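Local coordinates for protein CurH (Lyngbya majuscula, PDB 3KG7) that is a polyketide synthase dehydratase domain of curacin biosynthesis, probably removing water from a beta-hydroxyacyl intermediate to leave a double bond, at residues P213-F216 and D217-S220. Residues are numbered along the deposited sequence; the frame is centred on the assembly and turned at random.
Sequences PDLF and DFSS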
# COMPACT_ATOMS: atom_id res chain seq x y z
N PRO C 213 22.20 21.92 -29.53
CA PRO C 213 23.02 22.69 -30.48
C PRO C 213 24.12 23.55 -29.84
O PRO C 213 25.18 23.76 -30.44
CB PRO C 213 21.99 23.60 -31.17
CG PRO C 213 20.74 22.82 -31.14
CD PRO C 213 20.78 21.92 -29.93
N ASP C 214 23.86 24.02 -28.62
CA ASP C 214 24.74 24.94 -27.91
C ASP C 214 25.24 24.37 -26.58
O ASP C 214 25.19 25.04 -25.55
CB ASP C 214 24.00 26.26 -27.66
CG ASP C 214 22.75 26.07 -26.81
OD1 ASP C 214 21.85 25.29 -27.21
OD2 ASP C 214 22.66 26.71 -25.75
N LEU C 215 25.72 23.13 -26.60
CA LEU C 215 26.18 22.46 -25.38
C LEU C 215 27.55 22.96 -24.89
O LEU C 215 27.89 22.80 -23.72
CB LEU C 215 26.18 20.93 -25.56
CG LEU C 215 26.10 20.08 -24.28
CD1 LEU C 215 24.64 19.81 -23.89
CD2 LEU C 215 26.86 18.78 -24.45
N PHE C 216 28.31 23.58 -25.78
CA PHE C 216 29.60 24.19 -25.42
C PHE C 216 29.41 25.55 -24.72
O PHE C 216 30.38 26.20 -24.34
CB PHE C 216 30.49 24.35 -26.66
CG PHE C 216 30.90 23.04 -27.28
CD1 PHE C 216 30.10 22.41 -28.23
CD2 PHE C 216 32.10 22.43 -26.92
CE1 PHE C 216 30.47 21.19 -28.80
CE2 PHE C 216 32.49 21.21 -27.49
CZ PHE C 216 31.67 20.59 -28.43
N ASP C 217 28.15 25.94 -24.55
CA ASP C 217 27.78 27.26 -24.04
C ASP C 217 27.49 27.20 -22.54
O ASP C 217 27.75 28.16 -21.81
CB ASP C 217 26.54 27.77 -24.79
CG ASP C 217 26.59 29.26 -25.07
OD1 ASP C 217 27.05 30.04 -24.20
OD2 ASP C 217 26.15 29.66 -26.17
N PHE C 218 26.93 26.06 -22.11
CA PHE C 218 26.61 25.79 -20.70
C PHE C 218 27.84 26.05 -19.82
O PHE C 218 28.65 25.14 -19.60
CB PHE C 218 26.16 24.32 -20.54
CG PHE C 218 24.82 23.99 -21.18
CD1 PHE C 218 23.80 23.42 -20.42
CD2 PHE C 218 24.58 24.22 -22.54
CE1 PHE C 218 22.56 23.11 -21.00
CE2 PHE C 218 23.35 23.91 -23.12
CZ PHE C 218 22.34 23.35 -22.35
N SER C 219 27.98 27.29 -19.33
CA SER C 219 29.21 27.74 -18.65
C SER C 219 29.84 26.66 -17.78
O SER C 219 29.26 26.20 -16.79
CB SER C 219 28.96 29.02 -17.83
OG SER C 219 28.30 28.73 -16.61
N SER C 220 31.05 26.25 -18.18
CA SER C 220 31.70 25.08 -17.61
C SER C 220 32.55 25.39 -16.38
O SER C 220 32.47 24.68 -15.38
CB SER C 220 32.55 24.38 -18.68
OG SER C 220 33.51 25.27 -19.24
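D214 and D217 close a type I beta turn, with L215 and F216 at its corners. The turn lies at the surface of the double hotdog fold, in the loop from helix 202-207 to strand 225-236. D217 N donates to D214 O at 3.3 Å. The donor sits well above the carbonyl plane, 61° out of it. The same oxygen meets the F218 ring at its edge, in the ring plane, 3.2 Å from CD2. L215 CD1 lies over a face of that ring, 4.4 Å from CE2. F218 CG stands anti to its carbonyl carbon (chi1 -68°), which brings CD2 and CE2 back to D214 O and the L215 backbone. D214 CG sits between its backbone N and carbonyl carbon. The D214 side chain crosses that of F218 at about a right angle, with OD2 3.9 Å from F218 CE2. Beyond the turn, the ring meets W226 edge-to-face and R261 by cation-pi. With an alanine in place of F218, L215 CD1 would probably lose its ring neighbour and R261 its cation-pi partner. The F216 side chain packs on T152 and I156 of helix 150-159. D214 OD1 accepts from S252 N, and OD2 forms a salt bridge with R261, which probably eases the repulsion between the two carboxylates. Their planes are 73° apart, and D214 OD2 is 4.6 Å from D217 OD2.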